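Local coordinates for protein cortical-lytic enzyme (Bacillus cereus, PDB 4S3J) that hydrolyses partially degraded spore-cortex peptidoglycan during germination as an N-acetylglucosaminidase that recognises muramic acid delta-lactam, at residues Asn53-Pro59 and Val91-Val97; Tyr64-Thr69 and Asn395-Glu399; Ala143-Leu149 and Lys198-Ile203. One frame throughout, in Å; residues are numbered along the deposited sequence.

How the contacts relate
The three contacts run from the second LysM domain into the glycoside hydrolase barrel. Contact 1 pairs the two strands of that LysM domain, and contact 2 sets its helix 63-70 against helix 387-400 of the catalytic domain. These two touch, centres about 16 Å apart: Ile66 CD1 packs on Tyr55 CE2 at 3.6 Å and also meets Leu95. Contact 3 belongs to the barrel alone, on the opposite side of the chain's centre, with its centre about 44 Å from that of contact 2 and about 56 Å from that of contact 1. It lies nearest the active site: the side chain of Ala143 is about 12 Å from that of Glu220, the probable proton donor.

Contact 1: Asn53-Pro59 and Val91-Val97; sequences NNYYVQP and VGQQLYV. With EDO (1,2-ethanediol), chain D.
The Tyr56 ring lies beside the Gln94 side chain, both pointing the same way with ring and amide planes 21° apart. Gly92 O sits at the ring's edge, in its plane, 3.6 Å from Tyr56 CD1, while Gln94 CB approaches CE1 obliquely. Gln94 NE2 donates to a lone pair of Asn54 OD1 at 2.8 Å, the two amides turned 82° to each other; Asn54 ND2 donates to Tyr56 OH. The Asn53 amide runs alongside the Tyr96 ring and uses ND2 to reach Val97 O at 2.9 Å, in the plane of its own amide and of the Val97 carbonyl. These side chains ride on the antiparallel strand pair of a LysM domain, the βααβ fold. Tyr55 and Leu95 form its hydrogen-bonded pair, and beyond the strands the pairing continues with Val57 N bonded to Gln93 O and Gly92 N to Val57 O. On the face of Tyr55 and Leu95 the packing is apolar: Val97 CG2 meets Tyr55 CB at 3.6 Å, and helix 63-70 covers Tyr55, Leu95 and Val97. Val57 CG2 touches Leu95 CD1 at 3.8 Å. Tyr55 OH is hydrogen-bonded to Asp61. An ethanediol, probably from crystallisation, places C1 3.5 Å from Val97 CB.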
# COMPACT_ATOMS: atom_id res chain seq x y z
N ASN A 53 6.96 7.00 -25.83
CA ASN A 53 6.64 8.42 -25.97
C ASN A 53 5.30 8.69 -26.65
O ASN A 53 5.13 9.70 -27.33
CB ASN A 53 7.75 9.10 -26.77
CG ASN A 53 9.12 8.85 -26.17
OD1 ASN A 53 9.95 8.16 -26.77
ND2 ASN A 53 9.35 9.40 -24.99
N ASN A 54 4.40 7.74 -26.49
CA ASN A 54 3.10 7.73 -27.14
C ASN A 54 1.99 7.36 -26.16
O ASN A 54 2.08 6.34 -25.48
CB ASN A 54 3.14 6.75 -28.28
CG ASN A 54 2.02 6.95 -29.26
OD1 ASN A 54 1.86 8.03 -29.84
ND2 ASN A 54 1.25 5.90 -29.48
N TYR A 55 0.93 8.16 -26.12
CA TYR A 55 -0.11 7.96 -25.12
C TYR A 55 -1.49 8.22 -25.69
O TYR A 55 -1.68 9.20 -26.41
CB TYR A 55 0.15 8.89 -23.93
CG TYR A 55 -0.85 8.74 -22.82
CD1 TYR A 55 -0.73 7.71 -21.88
CD2 TYR A 55 -1.91 9.63 -22.68
CE1 TYR A 55 -1.62 7.57 -20.87
CE2 TYR A 55 -2.82 9.49 -21.65
CZ TYR A 55 -2.66 8.45 -20.74
OH TYR A 55 -3.55 8.27 -19.70
N TYR A 56 -2.44 7.34 -25.37
CA TYR A 56 -3.83 7.53 -25.81
C TYR A 56 -4.69 7.88 -24.60
O TYR A 56 -4.77 7.15 -23.62
CB TYR A 56 -4.34 6.28 -26.53
CG TYR A 56 -3.53 6.04 -27.78
CD1 TYR A 56 -3.77 6.76 -28.95
CD2 TYR A 56 -2.50 5.12 -27.79
CE1 TYR A 56 -3.01 6.56 -30.07
CE2 TYR A 56 -1.74 4.91 -28.92
CZ TYR A 56 -1.99 5.65 -30.05
OH TYR A 56 -1.23 5.45 -31.19
N VAL A 57 -5.33 9.04 -24.71
CA VAL A 57 -6.06 9.63 -23.59
C VAL A 57 -7.18 8.72 -23.07
O VAL A 57 -7.92 8.07 -23.82
CB VAL A 57 -6.63 11.02 -24.02
CG1 VAL A 57 -7.65 11.55 -23.03
CG2 VAL A 57 -5.49 12.04 -24.23
N GLN A 58 -7.24 8.64 -21.75
CA GLN A 58 -8.21 7.81 -21.04
C GLN A 58 -9.31 8.65 -20.39
O GLN A 58 -9.13 9.84 -20.16
CB GLN A 58 -7.50 6.98 -19.97
CG GLN A 58 -6.47 6.03 -20.52
CD GLN A 58 -7.09 5.02 -21.45
OE1 GLN A 58 -7.97 4.25 -21.04
NE2 GLN A 58 -6.67 5.04 -22.72
N PRO A 59 -10.44 8.02 -20.05
CA PRO A 59 -11.50 8.77 -19.37
C PRO A 59 -11.02 9.48 -18.11
O PRO A 59 -10.35 8.90 -17.24
CB PRO A 59 -12.53 7.69 -19.03
CG PRO A 59 -12.28 6.59 -20.03
CD PRO A 59 -10.82 6.63 -20.35
N VAL A 91 -11.28 11.05 -25.19
CA VAL A 91 -10.79 9.67 -25.09
C VAL A 91 -10.30 9.19 -26.45
O VAL A 91 -10.99 9.34 -27.46
CB VAL A 91 -11.88 8.72 -24.55
CG1 VAL A 91 -11.43 7.26 -24.60
CG2 VAL A 91 -12.21 9.10 -23.12
N GLY A 92 -9.10 8.61 -26.46
CA GLY A 92 -8.48 8.12 -27.68
C GLY A 92 -7.54 9.11 -28.34
O GLY A 92 -6.78 8.74 -29.23
N GLN A 93 -7.59 10.36 -27.90
CA GLN A 93 -6.68 11.38 -28.41
C GLN A 93 -5.23 10.94 -28.23
O GLN A 93 -4.85 10.51 -27.14
CB GLN A 93 -6.93 12.71 -27.68
CG GLN A 93 -6.13 13.88 -28.19
CD GLN A 93 -6.49 15.17 -27.49
OE1 GLN A 93 -7.50 15.25 -26.79
NE2 GLN A 93 -5.66 16.19 -27.66
N GLN A 94 -4.44 11.07 -29.27
CA GLN A 94 -3.04 10.68 -29.23
C GLN A 94 -2.15 11.84 -28.80
O GLN A 94 -2.20 12.92 -29.39
CB GLN A 94 -2.60 10.17 -30.60
CG GLN A 94 -1.12 9.84 -30.69
CD GLN A 94 -0.71 9.43 -32.09
OE1 GLN A 94 -1.31 9.86 -33.07
NE2 GLN A 94 0.39 8.69 -32.18
N LEU A 95 -1.27 11.58 -27.82
CA LEU A 95 -0.29 12.57 -27.37
C LEU A 95 1.14 12.04 -27.46
O LEU A 95 1.41 10.85 -27.25
CB LEU A 95 -0.56 12.98 -25.92
CG LEU A 95 -1.92 13.58 -25.63
CD1 LEU A 95 -2.07 13.78 -24.11
CD2 LEU A 95 -2.14 14.89 -26.35
N TYR A 96 2.07 12.96 -27.72
CA TYR A 96 3.49 12.67 -27.62
C TYR A 96 3.92 13.00 -26.18
O TYR A 96 3.63 14.09 -25.68
CB TYR A 96 4.32 13.48 -28.64
CG TYR A 96 5.79 13.16 -28.54
CD1 TYR A 96 6.60 13.84 -27.66
CD2 TYR A 96 6.35 12.14 -29.29
CE1 TYR A 96 7.94 13.52 -27.54
CE2 TYR A 96 7.69 11.81 -29.18
CZ TYR A 96 8.48 12.51 -28.28
OH TYR A 96 9.82 12.21 -28.12
N VAL A 97 4.60 12.06 -25.53
CA VAL A 97 5.02 12.22 -24.14
C VAL A 97 6.55 12.15 -24.04
O VAL A 97 7.14 11.10 -24.29
CB VAL A 97 4.39 11.15 -23.22
CG1 VAL A 97 4.77 11.39 -21.75
CG2 VAL A 97 2.89 11.15 -23.33
C1 EDO D . 4.22 7.76 -22.45
O1 EDO D . 5.65 7.73 -22.45
C2 EDO D . 3.75 6.33 -22.60
O2 EDO D . 4.41 5.81 -23.76

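Contact 2: Tyr64-Thr69 and Asn395-Glu399; sequences YRISQT and NLMKE
The CB of Asn395 is directed toward helix 63-70 of the second LysM domain, and its side chain is the centre of this interface with helix 387-400 of the TIM barrel. The two helical segments cross at 83°, with their axes 10.1 Å apart, so the seam between the domains is bridged mainly by side chains. Asn395 CB lies near Gln68 CB, and one bond further out Asn395 CG comes within 3.7 Å of that same Gln68 CB. There the amide divides. OD1 turns to the backbone of Thr69, 3.4 Å from Thr69 CA, and takes its hydrogen bond from Gln391 one turn back on its own helix. ND2 donates to Thr69 OG1 at 3.1 Å, almost straight at 176° and in the amide plane; its nearest Arg65 side-chain atom is CG, 4.0 Å away. Arg65 is itself bonded to Ser392, a second tie between the domains.

Beyond this centre Lys398 slides past Gln68 in the opposite direction. Its chain is extended beyond CG, which carries NZ to Gln68 O for a bond of 2.9 Å; Asn71 and Asn424 also bind that ammonium, and Phe425 adds a cation-pi contact. From the barrel helix, Lys398 thus reaches acceptors on the LysM side (Gln68 O, Asn71) and on its own side (Asn424).

At the other margin Gln68 CG covers one face of the Tyr64 ring, offset toward the rim. Tyr64 has CG anti to its backbone nitrogen (chi1 176°), which directs the ring along the helix surface toward Glu399. Ring and carboxylate planes are 33° apart, and Tyr64 OH donates to Glu399 OE2, at the ring edge, over a very short 2.5 Å, a length to be read with caution.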
# COMPACT_ATOMS: atom_id res chain seq x y z
N TYR A 64 -2.51 17.85 -16.83
CA TYR A 64 -1.86 17.85 -15.52
C TYR A 64 -1.64 16.41 -15.01
O TYR A 64 -0.52 16.06 -14.59
CB TYR A 64 -2.69 18.65 -14.51
CG TYR A 64 -2.10 18.59 -13.13
CD1 TYR A 64 -1.01 19.38 -12.79
CD2 TYR A 64 -2.61 17.72 -12.18
CE1 TYR A 64 -0.46 19.30 -11.52
CE2 TYR A 64 -2.07 17.64 -10.93
CZ TYR A 64 -0.99 18.43 -10.61
OH TYR A 64 -0.47 18.33 -9.34
N ARG A 65 -2.67 15.57 -15.05
CA ARG A 65 -2.54 14.19 -14.56
C ARG A 65 -1.49 13.43 -15.37
O ARG A 65 -0.66 12.72 -14.81
CB ARG A 65 -3.87 13.44 -14.62
CG ARG A 65 -3.74 11.99 -14.14
CD ARG A 65 -5.05 11.20 -14.31
NE ARG A 65 -4.89 9.78 -13.98
CZ ARG A 65 -5.00 9.28 -12.75
NH1 ARG A 65 -5.25 10.09 -11.73
NH2 ARG A 65 -4.85 7.97 -12.53
N ILE A 66 -1.55 13.55 -16.68
CA ILE A 66 -0.63 12.80 -17.52
C ILE A 66 0.82 13.23 -17.27
O ILE A 66 1.74 12.39 -17.26
CB ILE A 66 -1.02 12.98 -19.01
CG1 ILE A 66 -2.42 12.41 -19.26
CG2 ILE A 66 0.03 12.35 -19.94
CD1 ILE A 66 -3.07 12.91 -20.54
N SER A 67 1.04 14.53 -17.06
CA SER A 67 2.37 15.04 -16.75
C SER A 67 2.85 14.49 -15.40
O SER A 67 4.02 14.13 -15.26
CB SER A 67 2.38 16.57 -16.79
OG SER A 67 1.65 17.16 -15.74
N GLN A 68 1.96 14.41 -14.42
CA GLN A 68 2.34 13.83 -13.13
C GLN A 68 2.69 12.36 -13.30
O GLN A 68 3.70 11.89 -12.79
CB GLN A 68 1.22 13.97 -12.09
CG GLN A 68 1.02 15.38 -11.57
CD GLN A 68 2.25 15.91 -10.84
OE1 GLN A 68 2.81 15.24 -9.97
NE2 GLN A 68 2.69 17.11 -11.21
N THR A 69 1.86 11.63 -14.03
CA THR A 69 2.08 10.22 -14.21
C THR A 69 3.45 9.95 -14.84
O THR A 69 4.19 9.10 -14.34
CB THR A 69 0.98 9.59 -15.10
OG1 THR A 69 -0.27 9.63 -14.40
CG2 THR A 69 1.31 8.13 -15.47
N ASN A 395 0.74 9.55 -7.94
CA ASN A 395 0.80 10.98 -8.27
C ASN A 395 0.62 11.86 -7.02
O ASN A 395 1.26 12.91 -6.89
CB ASN A 395 -0.25 11.33 -9.32
CG ASN A 395 0.08 10.74 -10.69
OD1 ASN A 395 1.16 10.18 -10.90
ND2 ASN A 395 -0.86 10.86 -11.61
N LEU A 396 -0.22 11.41 -6.09
CA LEU A 396 -0.36 12.13 -4.81
C LEU A 396 0.97 12.15 -4.04
O LEU A 396 1.35 13.18 -3.46
CB LEU A 396 -1.45 11.48 -3.98
CG LEU A 396 -1.66 12.03 -2.56
CD1 LEU A 396 -2.08 13.51 -2.62
CD2 LEU A 396 -2.69 11.22 -1.81
N MET A 397 1.68 11.02 -4.04
CA MET A 397 2.97 10.92 -3.36
C MET A 397 3.94 11.93 -3.96
O MET A 397 4.66 12.62 -3.24
CB MET A 397 3.55 9.52 -3.48
CG MET A 397 2.75 8.45 -2.73
SD MET A 397 3.31 6.77 -3.16
CE MET A 397 5.05 6.87 -2.73
N LYS A 398 3.93 12.02 -5.28
CA LYS A 398 4.80 12.97 -5.97
C LYS A 398 4.47 14.41 -5.59
O LYS A 398 5.38 15.20 -5.29
CB LYS A 398 4.67 12.79 -7.50
CG LYS A 398 5.13 11.43 -8.00
CD LYS A 398 4.86 11.25 -9.47
CE LYS A 398 4.94 9.77 -9.89
NZ LYS A 398 4.83 9.66 -11.40
N GLU A 399 3.19 14.75 -5.61
CA GLU A 399 2.76 16.10 -5.30
C GLU A 399 3.14 16.48 -3.88
O GLU A 399 3.59 17.60 -3.64
CB GLU A 399 1.25 16.25 -5.48
CG GLU A 399 0.75 16.12 -6.90
CD GLU A 399 -0.76 16.00 -6.97
OE1 GLU A 399 -1.36 15.44 -6.03
OE2 GLU A 399 -1.36 16.47 -7.96

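Contact 3: Ala143-Leu149 and Lys198-Ile203; sequences AKRDGTL and KFITNI
Phe199 fills the apolar centre between Ala143, Leu149 and its own helix: Ala143 CB lies 3.6 Å from Phe199 CZ, and Leu149 CD2 comes equally close to CE1, its side chain crossing the phenylalanine at about a right angle. In this TIM barrel of glycoside hydrolase family 18, the contact joins the turn after strand 135-143 to helix 193-210. Ile203 CD1, one helical turn on from Phe199, sits over the centre of one ring face, 3.6 Å above its plane. Ile189 and Ile173 extend the apolar cluster toward helix 183-191 and strand 168-177.

Outward from the ring comes Gly147, the last residue of a type I turn that starts at Lys144. Its carbonyl lies at the ring edge, and its backbone packs directly against the helix, with Gly147 O 3.2 Å from Phe199 CA in a CA-H...O contact. Asn202 ND2 donates to that oxygen at 2.8 Å, from above the carbonyl plane though within the plane of its own amide.

At the solvent side, Lys198 reaches along Thr148 with its chain fully extended, and NZ bonds Asp146 O. The turn is braced from within by Asp146 OD1, which accepts from Thr148 N, an Asx turn, and from Thr148 OG1 on the same face of the carboxylate. The other oxygen, OD2, accepts from a water that in turn accepts a hydrogen bond from Lys198 NZ, 3.1 Å away.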
# COMPACT_ATOMS: atom_id res chain seq x y z
N ALA A 143 5.48 -8.61 21.79
CA ALA A 143 6.14 -8.25 23.04
C ALA A 143 5.46 -8.98 24.19
O ALA A 143 4.25 -9.18 24.16
CB ALA A 143 6.05 -6.76 23.25
N LYS A 144 6.25 -9.34 25.20
CA LYS A 144 5.77 -10.06 26.38
C LYS A 144 6.09 -9.26 27.63
O LYS A 144 6.97 -8.42 27.62
CB LYS A 144 6.39 -11.46 26.44
CG LYS A 144 5.85 -12.36 25.34
CD LYS A 144 6.71 -13.58 25.04
CE LYS A 144 7.01 -14.46 26.23
NZ LYS A 144 8.08 -15.44 25.84
N ARG A 145 5.36 -9.56 28.71
CA ARG A 145 5.46 -8.79 29.94
C ARG A 145 6.78 -8.98 30.68
O ARG A 145 7.10 -8.20 31.58
CB ARG A 145 4.29 -9.14 30.85
CG ARG A 145 2.97 -8.55 30.37
CD ARG A 145 1.80 -9.02 31.22
NE ARG A 145 0.53 -8.62 30.62
CZ ARG A 145 -0.52 -8.16 31.28
NH1 ARG A 145 -0.51 -8.08 32.62
NH2 ARG A 145 -1.61 -7.80 30.61
N ASP A 146 7.54 -10.01 30.31
CA ASP A 146 8.88 -10.21 30.88
C ASP A 146 9.98 -9.61 29.99
O ASP A 146 11.16 -9.79 30.26
CB ASP A 146 9.14 -11.70 31.12
CG ASP A 146 9.13 -12.53 29.86
OD1 ASP A 146 8.84 -11.99 28.77
OD2 ASP A 146 9.40 -13.75 29.96
N GLY A 147 9.59 -8.86 28.97
CA GLY A 147 10.54 -8.18 28.12
C GLY A 147 11.18 -9.06 27.06
O GLY A 147 12.22 -8.71 26.53
N THR A 148 10.57 -10.21 26.79
CA THR A 148 11.03 -11.07 25.70
C THR A 148 10.04 -10.93 24.55
O THR A 148 9.02 -10.25 24.67
CB THR A 148 11.14 -12.56 26.14
OG1 THR A 148 9.84 -13.10 26.43
CG2 THR A 148 12.07 -12.71 27.34
N LEU A 149 10.37 -11.56 23.42
CA LEU A 149 9.56 -11.53 22.21
C LEU A 149 9.10 -12.94 21.84
O LEU A 149 9.88 -13.89 21.94
CB LEU A 149 10.35 -10.94 21.05
CG LEU A 149 10.86 -9.48 21.15
CD1 LEU A 149 11.85 -9.16 20.01
CD2 LEU A 149 9.71 -8.50 21.09
N LYS A 198 15.64 -4.77 29.69
CA LYS A 198 15.76 -6.15 29.21
C LYS A 198 15.15 -6.28 27.82
O LYS A 198 15.69 -6.94 26.94
CB LYS A 198 15.07 -7.12 30.16
CG LYS A 198 15.09 -8.58 29.71
CD LYS A 198 14.55 -9.52 30.78
CE LYS A 198 14.38 -10.94 30.23
NZ LYS A 198 13.44 -11.78 31.05
N PHE A 199 14.00 -5.64 27.65
CA PHE A 199 13.27 -5.64 26.38
C PHE A 199 14.13 -5.08 25.26
O PHE A 199 14.27 -5.71 24.19
CB PHE A 199 11.98 -4.82 26.55
CG PHE A 199 11.01 -4.88 25.38
CD1 PHE A 199 10.60 -6.09 24.85
CD2 PHE A 199 10.46 -3.72 24.88
CE1 PHE A 199 9.70 -6.14 23.81
CE2 PHE A 199 9.55 -3.76 23.83
CZ PHE A 199 9.16 -4.99 23.31
N ILE A 200 14.72 -3.91 25.47
CA ILE A 200 15.53 -3.29 24.43
C ILE A 200 16.75 -4.16 24.13
O ILE A 200 17.14 -4.32 22.99
CB ILE A 200 15.97 -1.86 24.83
CG1 ILE A 200 14.73 -0.97 24.96
CG2 ILE A 200 16.94 -1.28 23.81
CD1 ILE A 200 15.00 0.40 25.50
N THR A 201 17.35 -4.73 25.17
CA THR A 201 18.47 -5.64 24.98
C THR A 201 18.08 -6.82 24.09
O THR A 201 18.81 -7.17 23.16
CB THR A 201 19.00 -6.15 26.34
OG1 THR A 201 19.58 -5.05 27.05
CG2 THR A 201 20.06 -7.21 26.16
N ASN A 202 16.92 -7.41 24.35
CA ASN A 202 16.46 -8.57 23.58
C ASN A 202 16.13 -8.21 22.13
O ASN A 202 16.35 -9.00 21.21
CB ASN A 202 15.24 -9.23 24.22
CG ASN A 202 15.60 -10.04 25.45
OD1 ASN A 202 16.69 -10.61 25.53
ND2 ASN A 202 14.70 -10.07 26.43
N ILE A 203 15.56 -7.01 21.95
CA ILE A 203 15.25 -6.49 20.62
C ILE A 203 16.53 -6.36 19.78
O ILE A 203 16.55 -6.74 18.61
CB ILE A 203 14.54 -5.13 20.71
CG1 ILE A 203 13.12 -5.34 21.26
CG2 ILE A 203 14.49 -4.42 19.35
CD1 ILE A 203 12.46 -4.06 21.72
O HOH W 1 12.30 -14.62 31.13